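Local coordinates for protein molinate hydrolase (Gulosibacter molinativorax, PDB 4UB9) that hydrolyses the thiocarbamate herbicide molinate, as a zinc-binding member of the amidohydrolase family that probably cleaves a carbon-nitrogen bond, at residues 57-67 / 435-445; 365-373 / 421-429. One frame throughout, in Å; residues are numbered along the deposited sequence.

Interaction 1 (57-67 / 435-445); sequences VFIEDGRITKV and ELGSIDVGKLG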
ATOM      1  N   VAL A  57     -29.892  52.210   0.781  1.00 47.32           N
ATOM      2  CA  VAL A  57     -28.451  52.263   0.976  1.00 44.92           C
ATOM      3  C   VAL A  57     -27.788  52.927  -0.212  1.00 47.52           C
ATOM      4  O   VAL A  57     -28.038  52.565  -1.368  1.00 55.71           O
ATOM      5  CB  VAL A  57     -27.849  50.866   1.111  1.00 46.77           C
ATOM      6  CG1 VAL A  57     -26.332  50.962   1.280  1.00 50.95           C
ATOM      7  CG2 VAL A  57     -28.489  50.130   2.268  1.00 42.55           C
ATOM      8  N   PHE A  58     -26.977  53.924   0.074  1.00 42.65           N
ATOM      9  CA  PHE A  58     -26.400  54.718  -0.983  1.00 46.75           C
ATOM     10  C   PHE A  58     -24.898  54.598  -0.951  1.00 47.00           C
ATOM     11  O   PHE A  58     -24.245  54.889   0.066  1.00 47.59           O
ATOM     12  CB  PHE A  58     -26.810  56.199  -0.889  1.00 51.15           C
ATOM     13  CG  PHE A  58     -26.417  57.013  -2.089  1.00 53.68           C
ATOM     14  CD1 PHE A  58     -27.145  56.933  -3.251  1.00 57.68           C
ATOM     15  CD2 PHE A  58     -25.345  57.901  -2.037  1.00 59.83           C
ATOM     16  CE1 PHE A  58     -26.800  57.681  -4.366  1.00 60.90           C
ATOM     17  CE2 PHE A  58     -25.000  58.667  -3.147  1.00 64.07           C
ATOM     18  CZ  PHE A  58     -25.727  58.547  -4.320  1.00 59.12           C
ATOM     19  N   ILE A  59     -24.364  54.228  -2.102  1.00 48.21           N
ATOM     20  CA  ILE A  59     -22.929  54.012  -2.261  1.00 49.93           C
ATOM     21  C   ILE A  59     -22.398  54.920  -3.333  1.00 46.04           C
ATOM     22  O   ILE A  59     -22.957  55.013  -4.413  1.00 54.17           O
ATOM     23  CB  ILE A  59     -22.593  52.548  -2.637  1.00 45.92           C
ATOM     24  CG1 ILE A  59     -23.074  51.597  -1.538  1.00 41.52           C
ATOM     25  CG2 ILE A  59     -21.107  52.371  -2.882  1.00 44.52           C
ATOM     26  CD1 ILE A  59     -23.512  50.238  -2.072  1.00 45.37           C
ATOM     27  N   GLU A  60     -21.265  55.517  -3.029  1.00 47.93           N
ATOM     28  CA  GLU A  60     -20.623  56.476  -3.887  1.00 51.24           C
ATOM     29  C   GLU A  60     -19.114  56.187  -3.954  1.00 49.21           C
ATOM     30  O   GLU A  60     -18.429  56.177  -2.946  1.00 47.03           O
ATOM     31  CB  GLU A  60     -20.863  57.848  -3.296  1.00 56.72           C
ATOM     32  CG  GLU A  60     -20.778  58.982  -4.277  1.00 72.25           C
ATOM     33  CD  GLU A  60     -21.040  60.328  -3.605  1.00 85.34           C
ATOM     34  OE1 GLU A  60     -20.291  61.300  -3.860  1.00 79.91           O
ATOM     35  OE2 GLU A  60     -21.992  60.403  -2.798  1.00 83.71           O
ATOM     36  N   ASP A  61     -18.616  55.946  -5.159  1.00 48.13           N
ATOM     37  CA  ASP A  61     -17.204  55.634  -5.376  1.00 52.98           C
ATOM     38  C   ASP A  61     -16.676  54.503  -4.483  1.00 53.77           C
ATOM     39  O   ASP A  61     -15.611  54.607  -3.874  1.00 50.16           O
ATOM     40  CB  ASP A  61     -16.361  56.900  -5.205  1.00 58.64           C
ATOM     41  CG  ASP A  61     -16.580  57.895  -6.341  1.00 65.13           C
ATOM     42  OD1 ASP A  61     -17.410  57.622  -7.222  1.00 72.74           O
ATOM     43  OD2 ASP A  61     -15.924  58.942  -6.363  1.00 71.38           O
ATOM     44  N   GLY A  62     -17.466  53.441  -4.394  1.00 49.90           N
ATOM     45  CA  GLY A  62     -17.081  52.249  -3.642  1.00 49.57           C
ATOM     46  C   GLY A  62     -17.401  52.243  -2.159  1.00 47.37           C
ATOM     47  O   GLY A  62     -17.450  51.201  -1.555  1.00 47.28           O
ATOM     48  N   ARG A  63     -17.671  53.414  -1.593  1.00 50.98           N
ATOM     49  CA  ARG A  63     -17.950  53.566  -0.157  1.00 49.05           C
ATOM     50  C   ARG A  63     -19.402  53.932   0.151  1.00 55.50           C
ATOM     51  O   ARG A  63     -20.017  54.762  -0.543  1.00 56.89           O
ATOM     52  CB  ARG A  63     -17.043  54.623   0.466  1.00 54.29           C
ATOM     53  CG  ARG A  63     -15.897  54.065   1.303  1.00 62.53           C
ATOM     54  CD  ARG A  63     -14.674  53.723   0.456  1.00 65.07           C
ATOM     55  NE  ARG A  63     -13.485  53.141   1.124  1.00 69.68           N
ATOM     56  CZ  ARG A  63     -13.417  52.524   2.314  1.00 68.88           C
ATOM     57  NH1 ARG A  63     -14.458  52.367   3.126  1.00 76.34           N
ATOM     58  NH2 ARG A  63     -12.259  52.047   2.716  1.00 63.67           N
ATOM     59  N   ILE A  64     -19.945  53.303   1.197  1.00 47.96           N
ATOM     60  CA  ILE A  64     -21.277  53.609   1.675  1.00 45.37           C
ATOM     61  C   ILE A  64     -21.255  55.024   2.221  1.00 45.65           C
ATOM     62  O   ILE A  64     -20.487  55.333   3.137  1.00 45.86           O
ATOM     63  CB  ILE A  64     -21.763  52.637   2.769  1.00 46.54           C
ATOM     64  CG1 ILE A  64     -21.904  51.217   2.229  1.00 51.42           C
ATOM     65  CG2 ILE A  64     -23.125  53.063   3.301  1.00 48.58           C
ATOM     66  CD1 ILE A  64     -22.121  50.150   3.284  1.00 53.10           C
ATOM     67  N   THR A  65     -22.118  55.866   1.668  1.00 47.23           N
ATOM     68  CA  THR A  65     -22.263  57.279   2.135  1.00 49.08           C
ATOM     69  C   THR A  65     -23.560  57.549   2.892  1.00 43.08           C
ATOM     70  O   THR A  65     -23.593  58.425   3.736  1.00 48.86           O
ATOM     71  CB  THR A  65     -22.152  58.296   0.979  1.00 50.65           C
ATOM     72  OG1 THR A  65     -23.125  57.983  -0.021  1.00 54.13           O
ATOM     73  CG2 THR A  65     -20.767  58.268   0.372  1.00 51.68           C
ATOM     74  N   LYS A  66     -24.598  56.782   2.617  1.00 39.98           N
ATOM     75  CA  LYS A  66     -25.866  56.987   3.273  1.00 49.04           C
ATOM     76  C   LYS A  66     -26.636  55.716   3.516  1.00 51.15           C
ATOM     77  O   LYS A  66     -26.741  54.867   2.648  1.00 57.08           O
ATOM     78  CB  LYS A  66     -26.732  57.909   2.403  1.00 59.81           C
ATOM     79  CG  LYS A  66     -26.729  59.362   2.828  1.00 66.78           C
ATOM     80  CD  LYS A  66     -26.981  60.316   1.667  1.00 76.33           C
ATOM     81  CE  LYS A  66     -27.353  61.699   2.197  1.00 87.13           C
ATOM     82  NZ  LYS A  66     -26.544  62.756   1.537  1.00 95.99           N
ATOM     83  N   VAL A  67     -27.247  55.644   4.686  1.00 55.36           N
ATOM     84  CA  VAL A  67     -28.163  54.557   5.026  1.00 57.13           C
ATOM     85  C   VAL A  67     -29.328  55.139   5.802  1.00 59.93           C
ATOM     86  O   VAL A  67     -29.149  55.713   6.860  1.00 61.30           O
ATOM     87  CB  VAL A  67     -27.523  53.502   5.937  1.00 55.62           C
ATOM     88  CG1 VAL A  67     -28.515  52.384   6.259  1.00 54.99           C
ATOM     89  CG2 VAL A  67     -26.283  52.950   5.281  1.00 56.57           C
ATOM     90  N   GLU A 435     -13.746  48.271   7.765  1.00 45.58           N
ATOM     91  CA  GLU A 435     -13.947  48.367   6.318  1.00 43.23           C
ATOM     92  C   GLU A 435     -15.027  47.524   5.691  1.00 39.99           C
ATOM     93  O   GLU A 435     -15.540  47.859   4.616  1.00 38.81           O
ATOM     94  CB  GLU A 435     -12.680  47.997   5.622  1.00 51.88           C
ATOM     95  CG  GLU A 435     -11.612  49.002   5.893  1.00 66.29           C
ATOM     96  CD  GLU A 435     -10.803  49.261   4.660  1.00 81.36           C
ATOM     97  OE1 GLU A 435     -10.400  50.426   4.456  1.00 98.50           O
ATOM     98  OE2 GLU A 435     -10.569  48.299   3.904  1.00 81.89           O
ATOM     99  N   LEU A 436     -15.366  46.417   6.319  1.00 35.36           N
ATOM    100  CA  LEU A 436     -16.349  45.520   5.738  1.00 36.65           C
ATOM    101  C   LEU A 436     -17.042  44.676   6.783  1.00 34.22           C
ATOM    102  O   LEU A 436     -16.706  44.732   7.956  1.00 34.58           O
ATOM    103  CB  LEU A 436     -15.700  44.632   4.663  1.00 39.68           C
ATOM    104  CG  LEU A 436     -14.550  43.715   5.147  1.00 37.82           C
ATOM    105  CD1 LEU A 436     -15.067  42.325   5.460  1.00 37.41           C
ATOM    106  CD2 LEU A 436     -13.445  43.657   4.133  1.00 37.55           C
ATOM    107  N   GLY A 437     -18.079  43.975   6.340  1.00 36.41           N
ATOM    108  CA  GLY A 437     -18.825  43.046   7.198  1.00 37.10           C
ATOM    109  C   GLY A 437     -20.116  43.592   7.769  1.00 32.93           C
ATOM    110  O   GLY A 437     -20.848  42.890   8.463  1.00 37.67           O
ATOM    111  N   SER A 438     -20.372  44.862   7.515  1.00 30.68           N
ATOM    112  CA  SER A 438     -21.674  45.453   7.835  1.00 33.18           C
ATOM    113  C   SER A 438     -21.989  46.615   6.907  1.00 35.80           C
ATOM    114  O   SER A 438     -21.097  47.266   6.343  1.00 38.02           O
ATOM    115  CB  SER A 438     -21.759  45.934   9.299  1.00 32.60           C
ATOM    116  OG  SER A 438     -20.914  47.073   9.515  1.00 32.86           O
ATOM    117  N   ILE A 439     -23.276  46.908   6.855  1.00 36.15           N
ATOM    118  CA  ILE A 439     -23.758  48.076   6.150  1.00 40.09           C
ATOM    119  C   ILE A 439     -23.815  49.294   7.076  1.00 41.36           C
ATOM    120  O   ILE A 439     -24.666  49.401   7.958  1.00 40.43           O
ATOM    121  CB  ILE A 439     -25.123  47.792   5.540  1.00 41.73           C
ATOM    122  CG1 ILE A 439     -24.932  46.736   4.444  1.00 43.98           C
ATOM    123  CG2 ILE A 439     -25.693  49.076   4.955  1.00 39.56           C
ATOM    124  CD1 ILE A 439     -26.212  46.188   3.852  1.00 50.67           C
ATOM    125  N   ASP A 440     -22.847  50.170   6.893  1.00 41.95           N
ATOM    126  CA  ASP A 440     -22.588  51.299   7.801  1.00 42.00           C
ATOM    127  C   ASP A 440     -21.839  52.339   7.017  1.00 42.37           C
ATOM    128  O   ASP A 440     -20.981  52.016   6.194  1.00 43.71           O
ATOM    129  CB  ASP A 440     -21.707  50.910   9.011  1.00 45.39           C
ATOM    130  CG  ASP A 440     -22.518  50.423  10.220  1.00 45.55           C
ATOM    131  OD1 ASP A 440     -23.337  51.210  10.733  1.00 53.02           O
ATOM    132  OD2 ASP A 440     -22.366  49.251  10.658  1.00 48.79           O
ATOM    133  N   VAL A 441     -22.182  53.586   7.278  1.00 40.89           N
ATOM    134  CA  VAL A 441     -21.629  54.690   6.534  1.00 42.15           C
ATOM    135  C   VAL A 441     -20.132  54.645   6.701  1.00 40.35           C
ATOM    136  O   VAL A 441     -19.646  54.466   7.793  1.00 48.93           O
ATOM    137  CB  VAL A 441     -22.204  56.050   7.021  1.00 43.23           C
ATOM    138  CG1 VAL A 441     -21.460  57.220   6.383  1.00 43.09           C
ATOM    139  CG2 VAL A 441     -23.696  56.125   6.698  1.00 41.82           C
ATOM    140  N   GLY A 442     -19.405  54.835   5.620  1.00 42.04           N
ATOM    141  CA  GLY A 442     -17.927  54.847   5.665  1.00 41.81           C
ATOM    142  C   GLY A 442     -17.289  53.523   5.273  1.00 41.73           C
ATOM    143  O   GLY A 442     -16.177  53.498   4.790  1.00 42.79           O
ATOM    144  N   LYS A 443     -18.018  52.434   5.440  1.00 43.45           N
ATOM    145  CA  LYS A 443     -17.528  51.106   5.039  1.00 44.89           C
ATOM    146  C   LYS A 443     -17.634  50.845   3.541  1.00 42.38           C
ATOM    147  O   LYS A 443     -18.318  51.564   2.823  1.00 47.47           O
ATOM    148  CB  LYS A 443     -18.254  50.005   5.817  1.00 49.14           C
ATOM    149  CG  LYS A 443     -17.963  50.055   7.314  1.00 47.04           C
ATOM    150  CD  LYS A 443     -18.439  48.805   8.038  1.00 50.06           C
ATOM    151  CE  LYS A 443     -18.359  49.021   9.527  1.00 50.15           C
ATOM    152  NZ  LYS A 443     -18.448  47.747  10.281  1.00 59.71           N
ATOM    153  N   LEU A 444     -16.956  49.808   3.075  1.00 38.51           N
ATOM    154  CA  LEU A 444     -17.007  49.440   1.652  1.00 37.76           C
ATOM    155  C   LEU A 444     -18.409  49.054   1.202  1.00 39.61           C
ATOM    156  O   LEU A 444     -19.188  48.487   1.957  1.00 38.02           O
ATOM    157  CB  LEU A 444     -16.053  48.303   1.351  1.00 39.77           C
ATOM    158  CG  LEU A 444     -14.564  48.671   1.413  1.00 39.43           C
ATOM    159  CD1 LEU A 444     -13.731  47.435   1.651  1.00 36.00           C
ATOM    160  CD2 LEU A 444     -14.093  49.377   0.145  1.00 40.51           C
ATOM    161  N   GLY A 445     -18.706  49.349  -0.051  1.00 38.77           N
ATOM    162  CA  GLY A 445     -20.043  49.138  -0.645  1.00 39.99           C
ATOM    163  C   GLY A 445     -20.356  47.753  -1.169  1.00 37.38           C
ATOM    164  O   GLY A 445     -20.673  47.547  -2.355  1.00 40.00           O
TER

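Interaction 2 (365-373 / 421-429); sequences GVPLVLGTD and AGTANPAKA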
ATOM      1  N   GLY A 365     -23.480  30.481  23.792  1.00 36.90           N
ATOM      2  CA  GLY A 365     -23.342  31.796  23.149  1.00 32.70           C
ATOM      3  C   GLY A 365     -21.911  32.294  22.991  1.00 37.45           C
ATOM      4  O   GLY A 365     -21.661  33.479  23.059  1.00 36.71           O
ATOM      5  N   VAL A 366     -20.964  31.404  22.751  1.00 41.54           N
ATOM      6  CA  VAL A 366     -19.602  31.859  22.491  1.00 40.46           C
ATOM      7  C   VAL A 366     -19.546  32.545  21.139  1.00 38.19           C
ATOM      8  O   VAL A 366     -20.392  32.341  20.298  1.00 42.01           O
ATOM      9  CB  VAL A 366     -18.571  30.734  22.515  1.00 46.27           C
ATOM     10  CG1 VAL A 366     -18.669  29.936  23.813  1.00 48.53           C
ATOM     11  CG2 VAL A 366     -18.720  29.816  21.309  1.00 49.38           C
ATOM     12  N   PRO A 367     -18.555  33.416  20.942  1.00 40.79           N
ATOM     13  CA  PRO A 367     -18.459  34.113  19.664  1.00 36.49           C
ATOM     14  C   PRO A 367     -18.005  33.172  18.532  1.00 39.61           C
ATOM     15  O   PRO A 367     -16.967  32.478  18.663  1.00 34.02           O
ATOM     16  CB  PRO A 367     -17.377  35.180  19.927  1.00 39.31           C
ATOM     17  CG  PRO A 367     -17.278  35.295  21.413  1.00 38.02           C
ATOM     18  CD  PRO A 367     -17.602  33.946  21.941  1.00 39.18           C
ATOM     19  N   LEU A 368     -18.757  33.171  17.437  1.00 34.58           N
ATOM     20  CA  LEU A 368     -18.596  32.165  16.393  1.00 31.95           C
ATOM     21  C   LEU A 368     -18.403  32.802  15.061  1.00 30.16           C
ATOM     22  O   LEU A 368     -19.092  33.744  14.697  1.00 32.70           O
ATOM     23  CB  LEU A 368     -19.831  31.219  16.355  1.00 32.35           C
ATOM     24  CG  LEU A 368     -19.953  30.290  17.563  1.00 33.71           C
ATOM     25  CD1 LEU A 368     -21.350  29.705  17.712  1.00 34.57           C
ATOM     26  CD2 LEU A 368     -18.929  29.162  17.474  1.00 36.43           C
ATOM     27  N   VAL A 369     -17.522  32.205  14.296  1.00 33.34           N
ATOM     28  CA  VAL A 369     -17.209  32.647  12.944  1.00 32.04           C
ATOM     29  C   VAL A 369     -17.451  31.571  11.891  1.00 33.79           C
ATOM     30  O   VAL A 369     -17.143  30.394  12.068  1.00 28.59           O
ATOM     31  CB  VAL A 369     -15.752  33.052  12.850  1.00 34.56           C
ATOM     32  CG1 VAL A 369     -15.303  33.213  11.388  1.00 35.70           C
ATOM     33  CG2 VAL A 369     -15.556  34.357  13.609  1.00 33.67           C
ATOM     34  N   LEU A 370     -18.063  31.984  10.783  1.00 34.57           N
ATOM     35  CA  LEU A 370     -18.311  31.068   9.689  1.00 31.95           C
ATOM     36  C   LEU A 370     -17.008  30.784   8.951  1.00 29.22           C
ATOM     37  O   LEU A 370     -16.298  31.704   8.514  1.00 29.63           O
ATOM     38  CB  LEU A 370     -19.355  31.630   8.710  1.00 32.37           C
ATOM     39  CG  LEU A 370     -19.785  30.729   7.534  1.00 31.38           C
ATOM     40  CD1 LEU A 370     -21.193  31.111   7.103  1.00 33.26           C
ATOM     41  CD2 LEU A 370     -18.855  30.836   6.320  1.00 35.87           C
ATOM     42  N   GLY A 371     -16.766  29.501   8.728  1.00 28.71           N
ATOM     43  CA  GLY A 371     -15.664  29.034   7.875  1.00 27.68           C
ATOM     44  C   GLY A 371     -15.841  27.580   7.536  1.00 27.38           C
ATOM     45  O   GLY A 371     -16.454  26.846   8.284  1.00 28.12           O
ATOM     46  N   THR A 372     -15.311  27.168   6.386  1.00 30.27           N
ATOM     47  CA  THR A 372     -15.667  25.845   5.826  1.00 30.37           C
ATOM     48  C   THR A 372     -14.575  24.934   5.284  1.00 31.23           C
ATOM     49  O   THR A 372     -14.830  23.775   5.028  1.00 32.59           O
ATOM     50  CB  THR A 372     -16.616  26.046   4.631  1.00 31.19           C
ATOM     51  OG1 THR A 372     -15.963  26.877   3.666  1.00 27.79           O
ATOM     52  CG2 THR A 372     -17.929  26.704   5.094  1.00 31.51           C
ATOM     53  N   ASP A 373     -13.393  25.475   5.059  1.00 32.33           N
ATOM     54  CA  ASP A 373     -12.294  24.753   4.424  1.00 33.22           C
ATOM     55  C   ASP A 373     -12.630  24.517   2.976  1.00 33.88           C
ATOM     56  O   ASP A 373     -12.007  23.705   2.321  1.00 34.13           O
ATOM     57  CB  ASP A 373     -11.965  23.405   5.138  1.00 36.76           C
ATOM     58  CG  ASP A 373     -10.852  23.514   6.239  1.00 42.87           C
ATOM     59  OD1 ASP A 373      -9.982  24.420   6.165  1.00 46.30           O
ATOM     60  OD2 ASP A 373     -10.861  22.680   7.188  1.00 42.45           O
ATOM     61  N   ALA A 421     -22.378  35.492  11.934  1.00 32.50           N
ATOM     62  CA  ALA A 421     -21.244  34.598  11.817  1.00 32.61           C
ATOM     63  C   ALA A 421     -20.657  34.647  10.425  1.00 32.28           C
ATOM     64  O   ALA A 421     -19.456  34.520  10.251  1.00 35.66           O
ATOM     65  CB  ALA A 421     -21.610  33.178  12.177  1.00 31.98           C
ATOM     66  N   GLY A 422     -21.507  34.904   9.452  1.00 33.65           N
ATOM     67  CA  GLY A 422     -21.108  34.986   8.073  1.00 32.14           C
ATOM     68  C   GLY A 422     -20.943  36.376   7.530  1.00 33.48           C
ATOM     69  O   GLY A 422     -20.817  36.540   6.346  1.00 35.83           O
ATOM     70  N   THR A 423     -21.022  37.383   8.378  1.00 33.39           N
ATOM     71  CA  THR A 423     -20.825  38.746   7.928  1.00 33.53           C
ATOM     72  C   THR A 423     -19.872  39.534   8.791  1.00 36.05           C
ATOM     73  O   THR A 423     -18.715  39.671   8.487  1.00 37.02           O
ATOM     74  CB  THR A 423     -22.153  39.519   7.839  1.00 36.26           C
ATOM     75  OG1 THR A 423     -22.990  39.170   8.932  1.00 32.18           O
ATOM     76  CG2 THR A 423     -22.852  39.195   6.570  1.00 39.34           C
ATOM     77  N   ALA A 424     -20.409  40.074   9.865  1.00 32.93           N
ATOM     78  CA  ALA A 424     -19.680  40.889  10.794  1.00 35.77           C
ATOM     79  C   ALA A 424     -18.603  40.158  11.563  1.00 33.72           C
ATOM     80  O   ALA A 424     -17.565  40.696  11.802  1.00 32.05           O
ATOM     81  CB  ALA A 424     -20.636  41.575  11.740  1.00 39.24           C
ATOM     82  N   ASN A 425     -18.884  38.940  11.976  1.00 33.72           N
ATOM     83  CA  ASN A 425     -18.004  38.227  12.873  1.00 32.89           C
ATOM     84  C   ASN A 425     -16.613  37.876  12.357  1.00 33.89           C
ATOM     85  O   ASN A 425     -15.655  38.091  13.044  1.00 36.72           O
ATOM     86  CB  ASN A 425     -18.726  37.013  13.446  1.00 31.25           C
ATOM     87  CG  ASN A 425     -19.932  37.384  14.291  1.00 31.56           C
ATOM     88  OD1 ASN A 425     -20.601  36.532  14.803  1.00 34.17           O
ATOM     89  ND2 ASN A 425     -20.209  38.650  14.418  1.00 33.06           N
ATOM     90  N   PRO A 426     -16.502  37.390  11.132  1.00 35.82           N
ATOM     91  CA  PRO A 426     -15.192  37.173  10.546  1.00 36.17           C
ATOM     92  C   PRO A 426     -14.444  38.478  10.419  1.00 36.36           C
ATOM     93  O   PRO A 426     -13.267  38.538  10.700  1.00 41.10           O
ATOM     94  CB  PRO A 426     -15.495  36.642   9.153  1.00 34.46           C
ATOM     95  CG  PRO A 426     -16.919  36.277   9.156  1.00 35.04           C
ATOM     96  CD  PRO A 426     -17.605  36.980  10.251  1.00 36.68           C
ATOM     97  N   ALA A 427     -15.136  39.503   9.976  1.00 34.52           N
ATOM     98  CA  ALA A 427     -14.511  40.783   9.764  1.00 35.80           C
ATOM     99  C   ALA A 427     -13.872  41.281  11.055  1.00 40.39           C
ATOM    100  O   ALA A 427     -12.792  41.869  11.037  1.00 41.17           O
ATOM    101  CB  ALA A 427     -15.526  41.795   9.268  1.00 36.58           C
ATOM    102  N   LYS A 428     -14.567  41.075  12.166  1.00 39.83           N
ATOM    103  CA  LYS A 428     -14.037  41.494  13.462  1.00 39.68           C
ATOM    104  C   LYS A 428     -12.814  40.673  13.863  1.00 37.12           C
ATOM    105  O   LYS A 428     -11.780  41.219  14.201  1.00 34.70           O
ATOM    106  CB  LYS A 428     -15.092  41.373  14.562  1.00 43.34           C
ATOM    107  CG  LYS A 428     -16.268  42.337  14.437  1.00 47.66           C
ATOM    108  CD  LYS A 428     -16.765  42.753  15.813  1.00 54.38           C
ATOM    109  CE  LYS A 428     -17.966  43.673  15.753  1.00 55.81           C
ATOM    110  NZ  LYS A 428     -19.146  42.813  15.619  1.00 63.20           N
ATOM    111  N   ALA A 429     -12.943  39.359  13.767  1.00 35.26           N
ATOM    112  CA  ALA A 429     -11.856  38.463  14.087  1.00 34.93           C
ATOM    113  C   ALA A 429     -10.573  38.819  13.347  1.00 34.11           C
ATOM    114  O   ALA A 429      -9.467  38.778  13.917  1.00 29.97           O
ATOM    115  CB  ALA A 429     -12.214  37.023  13.790  1.00 32.75           C
TER

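Interaction 1 (57-67 / 435-445)
A bend at chi2 (86°) swings the R63 side chain out over L444 and on to E435. With CG anti to its own carbonyl carbon (chi1 -70°), L444 brings CD2 up under the middle of the R63 guanidinium, 3.8 Å from its plane. At the edge of that flat group, R63 NH2 makes a salt bridge with E435 OE1 at 3.0 Å; the bond itself is weak in angle, and the carboxylate is turned 77° from the guanidinium plane. With only an alanine here in place of R63, the E435 carboxylate would probably lose this charge partner and L444 CD2 the flat group that lies over it.

The backbones do the firmer work. I64 N reaches K443 O at 2.9 Å, nearly straight, while I64 O takes G442 N at 2.8 Å, from within the type II turn that runs from D440 to K443. Two residues earlier, G62 O accepts from G445 N at 2.7 Å, with the donor tilted from the carbonyl plane. G445 has no side chain, so its CA can lie against I59 CD1. I64 pushes its CD1 between D440 O and L444 O, and I439 CG2 sits against V67 CG2 (3.9 Å) and V57 CG2.

The loop 435-445 thus lines the outermost strand, 63-69, of a four-stranded mixed sheet, with a single bridge from R63 to L444. Strand 55-60 lies next in and pairs with 36-39, while I439 also packs on L43 of strand 41-43 and on I89 and P91 of strand 88-95.

Interaction 2 (365-373 / 421-429)
L370 N donates to A421 O at 2.9 Å with an N-H...O angle of 160°, the donor standing above the carbonyl plane. The acceptor belongs to the last residue of helix 415-421, so a peptide oxygen at the helix end is taken up by the strand. L370 CB lies 3.3 Å from the same A421 O. With CG anti to the backbone N (chi1 -177°), the leucine carries its CD1 onto G422 CA at 4.0 Å, a spot where a side chain on G422 would be tight.

On the next residue back, V369 forks over the start of helix 424-429. Its CG1 rests on P426 CB at 4.1 Å and its CG2 on N425 O, with A429 CB beyond. L368 turns its carbonyl oxygen to A421 CB, 3.6 Å away, and to N425 CB. The short strand and helix axes pass 7.2 Å apart at 105°, close to a right angle.

Strand 368-370 runs parallel to 326-328, and L370 bonds through its backbone to G96, just past strand 88-95, consistent with closure of a TIM-like barrel. Helix 400-410 meets L370 through H401, W404 and M405, and helix 353-363 meets L368 through I362.

In the fold
Interaction 2 lies nested along the chain inside the loop that interaction 1 closes, and their centres are about 20 Å apart. They meet where the loop between helix 424-429 and strand 447-450 passes the 421-429 segment: L436 O sits 3.4 Å from A427 CB, and G437 O 3.5 Å from A424 CB. Interaction 2 is nearer the metal, with the V369 side chain about 14 Å from the zinc ion and the L368 side chain about 10 Å from that of H302, a zinc ligand together with H282. Interaction 1 lies away from this site, where that loop meets the four-stranded sheet's edge. Strand 88-95 borders both, touched by I439 in one and P426 in the other.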